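Local structure of glypican-1 (Homo sapiens, 4YWT) at residues L226-D231 and M457-M462; L292-V297 and D387-W392; R119-T124 and E131-N136; R138-L143 and T318-A323. The protein bears heparan sulfate chains at the cell surface and through them binds alpha-4(V) collagen and takes part in Schwann cell myelination. The protein carries 3 engineered substitutions. All coordinates share one frame; numbering follows the deposited sequence. Where two conformers were deposited one is given.

Interaction 1 of 4, residues L226-D231 and M457-M462; sequences LGVASD and MQLKIM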
loop_
_atom_site.group_PDB
_atom_site.type_symbol
_atom_site.label_atom_id
_atom_site.label_comp_id
_atom_site.label_asym_id
_atom_site.label_seq_id
_atom_site.Cartn_x
_atom_site.Cartn_y
_atom_site.Cartn_z
ATOM N N LEU A 226 3.110 -1.817 3.790
ATOM C CA LEU A 226 2.687 -2.325 2.486
ATOM C C LEU A 226 1.597 -3.383 2.642
ATOM O O LEU A 226 0.580 -3.362 1.929
ATOM C CB LEU A 226 3.876 -2.901 1.713
ATOM C CG LEU A 226 4.891 -1.886 1.183
ATOM C CD1 LEU A 226 6.106 -2.600 0.621
ATOM C CD2 LEU A 226 4.252 -0.994 0.129
ATOM N N GLY A 227 1.806 -4.297 3.588
ATOM C CA GLY A 227 0.815 -5.323 3.871
ATOM C C GLY A 227 -0.540 -4.752 4.264
ATOM O O GLY A 227 -1.586 -5.186 3.763
ATOM N N VAL A 228 -0.518 -3.765 5.156
ATOM C CA VAL A 228 -1.742 -3.133 5.630
ATOM C C VAL A 228 -2.471 -2.431 4.491
ATOM O O VAL A 228 -3.677 -2.594 4.341
ATOM C CB VAL A 228 -1.461 -2.122 6.762
ATOM C CG1 VAL A 228 -2.656 -1.190 6.963
ATOM C CG2 VAL A 228 -1.119 -2.850 8.051
ATOM N N ALA A 229 -1.743 -1.660 3.687
ATOM C CA ALA A 229 -2.349 -0.989 2.539
ATOM C C ALA A 229 -3.004 -2.006 1.604
ATOM O O ALA A 229 -4.146 -1.817 1.152
ATOM C CB ALA A 229 -1.311 -0.171 1.789
ATOM N N SER A 230 -2.282 -3.090 1.333
ATOM C CA SER A 230 -2.793 -4.146 0.466
ATOM C C SER A 230 -4.103 -4.725 1.003
ATOM O O SER A 230 -5.096 -4.827 0.270
ATOM C CB SER A 230 -1.749 -5.252 0.305
ATOM O OG SER A 230 -1.945 -5.967 -0.902
ATOM N N ASP A 231 -4.106 -5.095 2.282
ATOM C CA ASP A 231 -5.299 -5.666 2.904
ATOM C C ASP A 231 -6.471 -4.685 2.911
ATOM O O ASP A 231 -7.619 -5.074 2.688
ATOM C CB ASP A 231 -4.993 -6.123 4.331
ATOM C CG ASP A 231 -4.206 -7.416 4.370
ATOM O OD1 ASP A 231 -4.230 -8.156 3.364
ATOM O OD2 ASP A 231 -3.566 -7.695 5.406
ATOM N N MET A 457 -9.331 2.553 10.785
ATOM C CA MET A 457 -8.656 2.243 12.043
ATOM C C MET A 457 -7.313 1.559 11.798
ATOM O O MET A 457 -6.300 1.917 12.416
ATOM C CB MET A 457 -9.531 1.363 12.941
ATOM C CG MET A 457 -10.745 2.065 13.538
ATOM S SD MET A 457 -10.452 3.770 14.062
ATOM C CE MET A 457 -9.043 3.599 15.161
ATOM N N GLN A 458 -7.305 0.582 10.892
ATOM C CA GLN A 458 -6.064 -0.104 10.527
ATOM C C GLN A 458 -5.000 0.883 10.040
ATOM O O GLN A 458 -3.838 0.833 10.474
ATOM C CB GLN A 458 -6.331 -1.161 9.453
ATOM C CG GLN A 458 -7.206 -2.315 9.921
ATOM C CD GLN A 458 -6.588 -3.080 11.076
ATOM O OE1 GLN A 458 -5.592 -3.784 10.906
ATOM N NE2 GLN A 458 -7.177 -2.946 12.259
ATOM N N LEU A 459 -5.406 1.783 9.147
ATOM C CA LEU A 459 -4.509 2.820 8.645
ATOM C C LEU A 459 -3.951 3.665 9.787
ATOM O O LEU A 459 -2.747 3.929 9.836
ATOM C CB LEU A 459 -5.224 3.716 7.630
ATOM C CG LEU A 459 -5.714 3.068 6.333
ATOM C CD1 LEU A 459 -6.446 4.085 5.472
ATOM C CD2 LEU A 459 -4.561 2.452 5.563
ATOM N N LYS A 460 -4.824 4.081 10.703
ATOM C CA LYS A 460 -4.397 4.840 11.880
ATOM C C LYS A 460 -3.310 4.109 12.666
ATOM O O LYS A 460 -2.244 4.667 12.957
ATOM C CB LYS A 460 -5.580 5.121 12.808
ATOM C CG LYS A 460 -6.613 6.096 12.275
ATOM C CD LYS A 460 -7.558 6.509 13.395
ATOM C CE LYS A 460 -8.799 7.203 12.869
ATOM N NZ LYS A 460 -9.825 7.354 13.941
ATOM N N ILE A 461 -3.596 2.856 13.009
ATOM C CA ILE A 461 -2.678 2.044 13.803
ATOM C C ILE A 461 -1.318 1.869 13.127
ATOM O O ILE A 461 -0.269 2.107 13.745
ATOM C CB ILE A 461 -3.282 0.657 14.092
ATOM C CG1 ILE A 461 -4.519 0.799 14.983
ATOM C CG2 ILE A 461 -2.254 -0.249 14.753
ATOM C CD1 ILE A 461 -5.360 -0.454 15.071
ATOM N N MET A 462 -1.335 1.465 11.858
ATOM C CA MET A 462 -0.089 1.265 11.125
ATOM C C MET A 462 0.699 2.571 11.029
ATOM O O MET A 462 1.923 2.583 11.191
ATOM C CB MET A 462 -0.368 0.705 9.730
ATOM C CG MET A 462 0.876 0.252 8.976
ATOM S SD MET A 462 1.752 -1.094 9.795
ATOM C CE MET A 462 3.300 -0.288 10.187
#
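With chi1 at 164°, V228 sets CG1 opposite its backbone N and CG2 opposite its carbonyl carbon; M462, chi1 -171°, likewise swings CG away from its own N, and the two side chains meet between helix 204-236 and helix 450-471. The methionine then bends at both following torsions, so its chain runs at a slant past the valine before the terminal methyl CE turns away, leaving CG and SD in contact. V228 CG2 lies 3.8 Å from M462 SD and just as near M462 CG, while V228 CG1 is 4.1 Å from M462 CB. That same CG1 reaches the other residues of the facing turn: it is 4.3 Å from L459 CD2 and 4.2 Å from the carbonyl O of Q458. V228 is thus the main projection from its helix, received by Q458, L459 and M462 through dispersion contacts, with no hydrogen bond crossing. L292 of helix 286-299 backs both L459 and M462, and elsewhere on helix 204-236, L226 and A229 rest on L103 and L99 of helix 70-129. The local axes approach to 10.1 Å and run at 173°, an antiparallel helix pair of the kind that builds the elongated, mainly alpha-helical glypican core.

Interaction 2 of 4, residues L292-V297 and D387-W392; sequences LLDSMV and DVQDFW. With CA (calcium ion), chain F.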
loop_
_atom_site.group_PDB
_atom_site.type_symbol
_atom_site.label_atom_id
_atom_site.label_comp_id
_atom_site.label_asym_id
_atom_site.label_seq_id
_atom_site.Cartn_x
_atom_site.Cartn_y
_atom_site.Cartn_z
ATOM N N LEU A 292 -0.726 7.354 6.113
ATOM C CA LEU A 292 0.037 6.117 6.058
ATOM C C LEU A 292 1.105 6.178 4.980
ATOM O O LEU A 292 2.270 5.894 5.244
ATOM C CB LEU A 292 -0.872 4.914 5.804
ATOM C CG LEU A 292 -0.105 3.595 5.893
ATOM C CD1 LEU A 292 0.408 3.399 7.309
ATOM C CD2 LEU A 292 -0.954 2.412 5.458
ATOM N N LEU A 293 0.708 6.554 3.767
ATOM C CA LEU A 293 1.652 6.596 2.653
ATOM C C LEU A 293 2.748 7.634 2.887
ATOM O O LEU A 293 3.890 7.441 2.468
ATOM C CB LEU A 293 0.926 6.874 1.337
ATOM C CG LEU A 293 0.502 5.635 0.543
ATOM C CD1 LEU A 293 -0.570 4.846 1.278
ATOM C CD2 LEU A 293 0.022 6.029 -0.845
ATOM N N ASP A 294 2.403 8.726 3.564
ATOM C CA ASP A 294 3.389 9.739 3.928
ATOM C C ASP A 294 4.429 9.175 4.890
ATOM O O ASP A 294 5.635 9.338 4.679
ATOM C CB ASP A 294 2.712 10.960 4.551
ATOM C CG ASP A 294 2.516 12.088 3.557
ATOM O OD1 ASP A 294 2.459 11.811 2.339
ATOM O OD2 ASP A 294 2.420 13.255 3.995
ATOM N N SER A 295 3.962 8.505 5.941
ATOM C CA SER A 295 4.884 7.925 6.916
ATOM C C SER A 295 5.709 6.797 6.292
ATOM O O SER A 295 6.837 6.535 6.711
ATOM C CB SER A 295 4.123 7.417 8.145
ATOM O OG SER A 295 3.379 6.248 7.849
ATOM N N MET A 296 5.146 6.146 5.279
ATOM C CA MET A 296 5.829 5.060 4.585
ATOM C C MET A 296 6.912 5.595 3.656
ATOM O O MET A 296 7.964 4.979 3.497
ATOM C CB MET A 296 4.829 4.214 3.797
ATOM C CG MET A 296 4.135 3.148 4.630
ATOM S SD MET A 296 3.276 1.918 3.630
ATOM C CE MET A 296 2.081 2.942 2.784
ATOM N N VAL A 297 6.648 6.742 3.038
ATOM C CA VAL A 297 7.666 7.413 2.244
ATOM C C VAL A 297 8.777 7.895 3.169
ATOM O O VAL A 297 9.963 7.760 2.861
ATOM C CB VAL A 297 7.085 8.600 1.446
ATOM C CG1 VAL A 297 8.196 9.502 0.929
ATOM C CG2 VAL A 297 6.223 8.097 0.298
ATOM N N ASP A 387 2.225 8.326 -6.434
ATOM C CA ASP A 387 1.298 8.249 -7.559
ATOM C C ASP A 387 -0.116 7.819 -7.156
ATOM O O ASP A 387 -1.091 8.190 -7.811
ATOM C CB ASP A 387 1.838 7.288 -8.617
ATOM C CG ASP A 387 0.981 7.259 -9.865
ATOM O OD1 ASP A 387 0.694 8.343 -10.414
ATOM O OD2 ASP A 387 0.590 6.153 -10.292
ATOM N N VAL A 388 -0.230 7.042 -6.082
ATOM C CA VAL A 388 -1.525 6.491 -5.689
ATOM C C VAL A 388 -2.044 7.036 -4.356
ATOM O O VAL A 388 -2.966 6.471 -3.767
ATOM C CB VAL A 388 -1.471 4.951 -5.596
ATOM C CG1 VAL A 388 -1.074 4.351 -6.936
ATOM C CG2 VAL A 388 -0.510 4.513 -4.495
ATOM N N GLN A 389 -1.462 8.135 -3.885
ATOM C CA GLN A 389 -1.916 8.745 -2.640
ATOM C C GLN A 389 -3.273 9.421 -2.830
ATOM O O GLN A 389 -3.997 9.657 -1.863
ATOM C CB GLN A 389 -0.892 9.757 -2.122
ATOM C CG GLN A 389 -0.492 10.813 -3.135
ATOM C CD GLN A 389 0.539 11.783 -2.590
ATOM O OE1 GLN A 389 0.806 11.812 -1.390
ATOM N NE2 GLN A 389 1.122 12.583 -3.473
ATOM N N ASP A 390 -3.610 9.721 -4.082
ATOM C CA ASP A 390 -4.854 10.413 -4.407
ATOM C C ASP A 390 -5.971 9.452 -4.792
ATOM O O ASP A 390 -7.053 9.880 -5.185
ATOM C CB ASP A 390 -4.629 11.412 -5.549
ATOM C CG ASP A 390 -4.085 10.752 -6.819
ATOM O OD1 ASP A 390 -4.042 9.505 -6.899
ATOM O OD2 ASP A 390 -3.707 11.491 -7.752
ATOM N N PHE A 391 -5.691 8.157 -4.682
ATOM C CA PHE A 391 -6.547 7.103 -5.229
ATOM C C PHE A 391 -8.034 7.256 -4.899
ATOM O O PHE A 391 -8.884 7.372 -5.797
ATOM C CB PHE A 391 -6.050 5.742 -4.728
ATOM C CG PHE A 391 -6.755 4.573 -5.349
ATOM C CD1 PHE A 391 -6.523 4.235 -6.672
ATOM C CD2 PHE A 391 -7.643 3.808 -4.611
ATOM C CE1 PHE A 391 -7.167 3.157 -7.251
ATOM C CE2 PHE A 391 -8.289 2.728 -5.184
ATOM C CZ PHE A 391 -8.051 2.402 -6.506
ATOM N N TRP A 392 -8.327 7.284 -3.603
ATOM C CA TRP A 392 -9.692 7.205 -3.098
ATOM C C TRP A 392 -10.568 8.390 -3.493
ATOM O O TRP A 392 -11.793 8.291 -3.469
ATOM C CB TRP A 392 -9.661 7.060 -1.576
ATOM C CG TRP A 392 -8.879 5.865 -1.152
ATOM C CD1 TRP A 392 -7.673 5.854 -0.515
ATOM C CD2 TRP A 392 -9.232 4.495 -1.370
ATOM N NE1 TRP A 392 -7.259 4.560 -0.309
ATOM C CE2 TRP A 392 -8.198 3.706 -0.826
ATOM C CE3 TRP A 392 -10.324 3.858 -1.966
ATOM C CZ2 TRP A 392 -8.226 2.315 -0.859
ATOM C CZ3 TRP A 392 -10.350 2.478 -1.999
ATOM C CH2 TRP A 392 -9.307 1.720 -1.449
HETATM CA CA CA F . -2.655 9.654 -8.804
HETATM O O HOH W 1 -4.619 9.216 -10.096
HETATM O O HOH W 2 -4.006 7.681 -8.786
HETATM O O HOH W 3 -1.093 10.941 -7.534
#
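L293 of helix 286-299 packs against V388 and Q389 in the calcium-binding turn 387-392. At D387 the backbone supplies the first ligand, its carbonyl O lying 2.4 Å from the calcium; the carboxylate stays outside the first shell, with OD1 3.9 Å from the ion. V388 turns CG2 to within 4.0 Å of L293 CD2, also resting on L95 and M98 of helix 70-129, and its carbonyl O accepts the indole N-H of W289. From V388 to F391 the chain makes a type I beta turn, linking helix 373-387 to helix 391-404, and its closing N-H...O bond is weak. At Q389 the leucine meets the backbone: L293 CD2 sits 3.8 Å from Q389 CA and 4.0 Å from its CB. The glutamine CG lies between the backbone N and carbonyl carbon (chi1 53°), which sends the extended chain toward D294, but OE1 and D294 OD1 are 4.1 Å apart, two acceptors with planes turned 50° and unbonded. D390 grips the calcium with both carboxylate oxygens, each at 2.4 Å, and three waters complete the ligands seen. F391 places CD2 3.6 Å above the centre of the W392 indole, whose ring meets W289 edge-to-face.

Interaction 3 of 4, residues R119-T124 and E131-N136; sequences RTLQAT and ELYTQN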
loop_
_atom_site.group_PDB
_atom_site.type_symbol
_atom_site.label_atom_id
_atom_site.label_comp_id
_atom_site.label_asym_id
_atom_site.label_seq_id
_atom_site.Cartn_x
_atom_site.Cartn_y
_atom_site.Cartn_z
ATOM N N ARG A 119 25.938 -15.544 4.512
ATOM C CA ARG A 119 26.723 -16.408 3.631
ATOM C C ARG A 119 28.119 -15.842 3.391
ATOM O O ARG A 119 29.109 -16.581 3.374
ATOM C CB ARG A 119 26.007 -16.613 2.296
ATOM C CG ARG A 119 24.899 -17.652 2.340
ATOM C CD ARG A 119 24.342 -17.933 0.953
ATOM N NE ARG A 119 22.885 -17.838 0.918
ATOM C CZ ARG A 119 22.215 -16.793 0.445
ATOM N NH1 ARG A 119 22.870 -15.746 -0.041
ATOM N NH2 ARG A 119 20.889 -16.794 0.454
ATOM N N THR A 120 28.190 -14.528 3.204
ATOM C CA THR A 120 29.465 -13.844 3.026
ATOM C C THR A 120 30.344 -14.031 4.256
ATOM O O THR A 120 31.544 -14.299 4.144
ATOM C CB THR A 120 29.271 -12.340 2.756
ATOM O OG1 THR A 120 28.369 -12.162 1.657
ATOM C CG2 THR A 120 30.601 -11.675 2.431
ATOM N N LEU A 121 29.733 -13.897 5.432
ATOM C CA LEU A 121 30.445 -14.128 6.680
ATOM C C LEU A 121 30.986 -15.555 6.737
ATOM O O LEU A 121 32.177 -15.764 6.958
ATOM C CB LEU A 121 29.536 -13.854 7.882
ATOM C CG LEU A 121 30.121 -14.115 9.273
ATOM C CD1 LEU A 121 29.668 -13.037 10.242
ATOM C CD2 LEU A 121 29.719 -15.487 9.793
ATOM N N GLN A 122 30.104 -16.531 6.530
ATOM C CA GLN A 122 30.490 -17.939 6.587
ATOM C C GLN A 122 31.598 -18.282 5.596
ATOM O O GLN A 122 32.422 -19.159 5.854
ATOM C CB GLN A 122 29.281 -18.837 6.328
ATOM C CG GLN A 122 28.246 -18.832 7.435
ATOM C CD GLN A 122 27.075 -19.745 7.132
ATOM O OE1 GLN A 122 26.291 -20.083 8.018
ATOM N NE2 GLN A 122 26.950 -20.150 5.873
ATOM N N ALA A 123 31.618 -17.587 4.464
ATOM C CA ALA A 123 32.591 -17.884 3.420
ATOM C C ALA A 123 33.942 -17.204 3.651
ATOM O O ALA A 123 34.988 -17.780 3.348
ATOM C CB ALA A 123 32.035 -17.489 2.064
ATOM N N THR A 124 33.924 -15.985 4.186
ATOM C CA THR A 124 35.153 -15.198 4.282
ATOM C C THR A 124 35.834 -15.252 5.652
ATOM O O THR A 124 37.058 -15.167 5.740
ATOM C CB THR A 124 34.888 -13.721 3.938
ATOM O OG1 THR A 124 33.945 -13.174 4.867
ATOM C CG2 THR A 124 34.338 -13.596 2.527
ATOM N N GLU A 131 40.356 -20.080 13.650
ATOM C CA GLU A 131 39.735 -20.723 14.805
ATOM C C GLU A 131 38.923 -19.735 15.636
ATOM O O GLU A 131 38.003 -20.130 16.355
ATOM C CB GLU A 131 40.798 -21.392 15.678
ATOM N N LEU A 132 39.274 -18.456 15.536
ATOM C CA LEU A 132 38.522 -17.398 16.200
ATOM C C LEU A 132 37.059 -17.433 15.777
ATOM O O LEU A 132 36.158 -17.314 16.607
ATOM C CB LEU A 132 39.120 -16.026 15.889
ATOM C CG LEU A 132 40.308 -15.562 16.729
ATOM C CD1 LEU A 132 40.521 -14.070 16.549
ATOM C CD2 LEU A 132 40.106 -15.907 18.195
ATOM N N TYR A 133 36.830 -17.601 14.478
ATOM C CA TYR A 133 35.471 -17.691 13.965
ATOM C C TYR A 133 34.920 -19.109 14.042
ATOM O O TYR A 133 33.818 -19.321 14.548
ATOM C CB TYR A 133 35.387 -17.207 12.516
ATOM C CG TYR A 133 34.145 -17.725 11.825
ATOM C CD1 TYR A 133 32.890 -17.231 12.155
ATOM C CD2 TYR A 133 34.224 -18.727 10.865
ATOM C CE1 TYR A 133 31.751 -17.710 11.544
ATOM C CE2 TYR A 133 33.086 -19.212 10.247
ATOM C CZ TYR A 133 31.854 -18.697 10.590
ATOM O OH TYR A 133 30.715 -19.172 9.980
ATOM N N THR A 134 35.683 -20.072 13.528
ATOM C CA THR A 134 35.171 -21.430 13.333
ATOM C C THR A 134 34.699 -22.099 14.626
ATOM O O THR A 134 33.826 -22.964 14.596
ATOM C CB THR A 134 36.224 -22.341 12.673
ATOM O OG1 THR A 134 37.407 -22.375 13.478
ATOM C CG2 THR A 134 36.575 -21.833 11.281
ATOM N N GLN A 135 35.271 -21.695 15.756
ATOM C CA GLN A 135 34.874 -22.258 17.044
ATOM C C GLN A 135 33.825 -21.397 17.739
ATOM O O GLN A 135 33.479 -21.633 18.897
ATOM C CB GLN A 135 36.092 -22.438 17.951
ATOM C CG GLN A 135 37.082 -23.467 17.437
ATOM C CD GLN A 135 36.492 -24.863 17.391
ATOM O OE1 GLN A 135 36.076 -25.339 16.334
ATOM N NE2 GLN A 135 36.449 -25.527 18.541
ATOM N N ASN A 136 33.318 -20.401 17.021
ATOM C CA ASN A 136 32.269 -19.533 17.537
ATOM C C ASN A 136 31.205 -19.279 16.478
ATOM O O ASN A 136 30.429 -18.331 16.579
ATOM C CB ASN A 136 32.859 -18.206 18.018
ATOM C CG ASN A 136 33.876 -18.390 19.128
ATOM O OD1 ASN A 136 33.607 -19.052 20.130
ATOM N ND2 ASN A 136 35.056 -17.813 18.947
#
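Y133 folds back on L121 and Q122 at the tip of the antiparallel helical hairpin formed by helices 70-129 and 137-152, whose linker holds the one-turn helix 131-134. Its CG is turned opposite the backbone N (chi1 160°), which carries the ring toward the long helix. L121, with CG opposite its backbone N (chi1 177°) and an intermediate chi2, brings CD2 obliquely to the ring, 3.5 Å from Y133 CE1. Beyond the ring, Y133 OH lies against the root of Q122, 3.6 Å from its CG and equally near its CA, without a hydrogen bond across the segments. Q122 then runs straight out past the hydroxyl, its amide turned well away from the phenol plane, and OE1 is held by R141 NH2. On the side away from Y133, T124 curls its hydroxyl back to the helix: OG1 donates to T120 O at 2.7 Å, while T124 N reaches the same oxygen from the other face of the carbonyl. P126 also neighbours Y133. At the far end of the short helix N136 bends back; its OD1 takes a hydrogen bond from R172 NE, and its ND2 donates to L132 O at 2.6 Å with an N-H...O angle of 142°.

Interaction 4 of 4, residues R138-L143 and T318-A323; sequences RAFRDL and TWLAEA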
loop_
_atom_site.group_PDB
_atom_site.type_symbol
_atom_site.label_atom_id
_atom_site.label_comp_id
_atom_site.label_asym_id
_atom_site.label_seq_id
_atom_site.Cartn_x
_atom_site.Cartn_y
_atom_site.Cartn_z
ATOM N N ARG A 138 28.489 -20.838 15.757
ATOM C CA ARG A 138 27.114 -20.951 16.225
ATOM C C ARG A 138 26.650 -19.649 16.865
ATOM O O ARG A 138 25.466 -19.336 16.842
ATOM C CB ARG A 138 26.952 -22.101 17.221
ATOM C CG ARG A 138 25.493 -22.382 17.549
ATOM C CD ARG A 138 25.312 -23.237 18.785
ATOM N NE ARG A 138 23.936 -23.156 19.266
ATOM C CZ ARG A 138 23.447 -23.868 20.274
ATOM N NH1 ARG A 138 24.220 -24.732 20.917
ATOM N NH2 ARG A 138 22.179 -23.720 20.636
ATOM N N ALA A 139 27.582 -18.894 17.438
ATOM C CA ALA A 139 27.246 -17.603 18.025
ATOM C C ALA A 139 26.753 -16.644 16.944
ATOM O O ALA A 139 25.717 -15.991 17.100
ATOM C CB ALA A 139 28.444 -17.017 18.753
ATOM N N PHE A 140 27.494 -16.576 15.843
ATOM C CA PHE A 140 27.143 -15.702 14.729
ATOM C C PHE A 140 25.853 -16.154 14.048
ATOM O O PHE A 140 24.981 -15.335 13.733
ATOM C CB PHE A 140 28.288 -15.648 13.716
ATOM C CG PHE A 140 29.569 -15.100 14.281
ATOM C CD1 PHE A 140 29.706 -13.744 14.531
ATOM C CD2 PHE A 140 30.634 -15.938 14.563
ATOM C CE1 PHE A 140 30.883 -13.234 15.051
ATOM C CE2 PHE A 140 31.813 -15.435 15.084
ATOM C CZ PHE A 140 31.937 -14.081 15.328
ATOM N N ARG A 141 25.735 -17.461 13.828
ATOM C CA ARG A 141 24.531 -18.041 13.241
ATOM C C ARG A 141 23.305 -17.706 14.090
ATOM O O ARG A 141 22.251 -17.326 13.568
ATOM C CB ARG A 141 24.691 -19.556 13.091
ATOM C CG ARG A 141 23.455 -20.287 12.591
ATOM C CD ARG A 141 23.815 -21.689 12.116
ATOM N NE ARG A 141 24.599 -21.658 10.884
ATOM C CZ ARG A 141 25.223 -22.709 10.363
ATOM N NH1 ARG A 141 25.165 -23.887 10.970
ATOM N NH2 ARG A 141 25.912 -22.583 9.236
ATOM N N ASP A 142 23.466 -17.834 15.404
ATOM C CA ASP A 142 22.418 -17.484 16.356
ATOM C C ASP A 142 22.072 -16.005 16.267
ATOM O O ASP A 142 20.899 -15.637 16.301
ATOM C CB ASP A 142 22.842 -17.835 17.785
ATOM C CG ASP A 142 22.700 -19.313 18.092
ATOM O OD1 ASP A 142 21.807 -19.961 17.505
ATOM O OD2 ASP A 142 23.479 -19.828 18.921
ATOM N N LEU A 143 23.091 -15.158 16.155
ATOM C CA LEU A 143 22.858 -13.724 16.014
ATOM C C LEU A 143 22.018 -13.426 14.774
ATOM O O LEU A 143 21.069 -12.641 14.832
ATOM C CB LEU A 143 24.181 -12.959 15.953
ATOM C CG LEU A 143 24.042 -11.442 15.796
ATOM C CD1 LEU A 143 23.118 -10.872 16.863
ATOM C CD2 LEU A 143 25.401 -10.764 15.843
ATOM N N THR A 318 30.352 -6.966 8.215
ATOM C CA THR A 318 31.451 -6.011 8.145
ATOM C C THR A 318 31.762 -5.449 9.529
ATOM O O THR A 318 32.928 -5.351 9.929
ATOM C CB THR A 318 31.135 -4.852 7.181
ATOM O OG1 THR A 318 30.101 -4.030 7.735
ATOM C CG2 THR A 318 30.686 -5.390 5.832
ATOM N N TRP A 319 30.712 -5.089 10.261
ATOM C CA TRP A 319 30.869 -4.569 11.613
ATOM C C TRP A 319 31.351 -5.655 12.564
ATOM O O TRP A 319 32.173 -5.392 13.447
ATOM C CB TRP A 319 29.559 -3.965 12.122
ATOM C CG TRP A 319 29.134 -2.754 11.358
ATOM C CD1 TRP A 319 28.096 -2.661 10.480
ATOM C CD2 TRP A 319 29.752 -1.462 11.389
ATOM N NE1 TRP A 319 28.021 -1.387 9.970
ATOM C CE2 TRP A 319 29.028 -0.632 10.511
ATOM C CE3 TRP A 319 30.845 -0.926 12.078
ATOM C CZ2 TRP A 319 29.359 0.707 10.304
ATOM C CZ3 TRP A 319 31.174 0.403 11.871
ATOM C CH2 TRP A 319 30.433 1.204 10.991
ATOM N N LEU A 320 30.844 -6.873 12.386
ATOM C CA LEU A 320 31.339 -7.997 13.181
ATOM C C LEU A 320 32.846 -8.186 12.976
ATOM O O LEU A 320 33.616 -8.290 13.939
ATOM C CB LEU A 320 30.589 -9.283 12.827
ATOM C CG LEU A 320 29.096 -9.324 13.161
ATOM C CD1 LEU A 320 28.502 -10.677 12.796
ATOM C CD2 LEU A 320 28.860 -9.010 14.631
ATOM N N ALA A 321 33.256 -8.209 11.711
ATOM C CA ALA A 321 34.658 -8.365 11.345
ATOM C C ALA A 321 35.516 -7.240 11.916
ATOM O O ALA A 321 36.638 -7.475 12.377
ATOM C CB ALA A 321 34.805 -8.423 9.830
ATOM N N GLU A 322 34.987 -6.019 11.885
ATOM C CA GLU A 322 35.711 -4.877 12.436
ATOM C C GLU A 322 35.883 -5.025 13.949
ATOM O O GLU A 322 36.943 -4.707 14.501
ATOM C CB GLU A 322 34.989 -3.570 12.101
ATOM C CG GLU A 322 35.724 -2.321 12.565
ATOM C CD GLU A 322 35.274 -1.072 11.832
ATOM O OE1 GLU A 322 35.154 -1.124 10.589
ATOM O OE2 GLU A 322 35.045 -0.040 12.496
ATOM N N ALA A 323 34.841 -5.523 14.609
ATOM C CA ALA A 323 34.892 -5.766 16.048
ATOM C C ALA A 323 35.944 -6.815 16.395
ATOM O O ALA A 323 36.710 -6.650 17.351
ATOM C CB ALA A 323 33.533 -6.198 16.559
#
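L320 stands between F140 and L143, which lie about one turn apart on helix 137-152, and gives one methyl to each. Against F140 it slides past in the opposite sense: both residues set CG opposite their carbonyl carbons (chi1 -61° for F140, -65° for L320), and the leucine chain passes beside the ring. L320 CD1 comes obliquely to the ring, 3.7 Å from F140 CD1 and 4.2 Å from F140 CE1. Toward L143 the meeting is tip to tip, with L143 CD2 and L320 CD2 4.1 Å apart. L143 gets there because its CG lies opposite the backbone N, sending the branch straight across the gap. The contact is wholly apolar and buried, as in the hydrophobic core of an alpha-helical bundle. The backbones stay well separated, the CA atoms of F140 and L320 being 8.9 Å apart, so side chains alone bridge the two helices. On the outer face of helix 137-152, R138 NE makes a weak salt bridge of 3.4 Å to D142 OD2. Around this spot L143 also packs on L162 and F165 of helix 158-177, while L320 touches W166 of that helix, L121 of helix 70-129 and L208 of helix 204-236.

How the interactions relate
From the N terminus, interaction 3 comes first, closing a loop of six residues between 119-124 and 131-136. Interaction 4 starts directly afterwards, on helix 137-152, and closes far along at 318-323. Interaction 1 opens at 226-231 within that span and closes at 457-462, so the two cross. Interaction 2, from 292-297 to 387-392, lies within the span of interaction 1 and also crosses interaction 4. In space they form two clusters: interactions 3 and 4, centres 8 Å apart, meet as Y133 packs on F140 toward one end of the bundle, while interactions 1 and 2, centres 11 Å apart, meet near its middle as L292 packs on L459 and M462. Helices 70-129 and 204-236 reach both clusters.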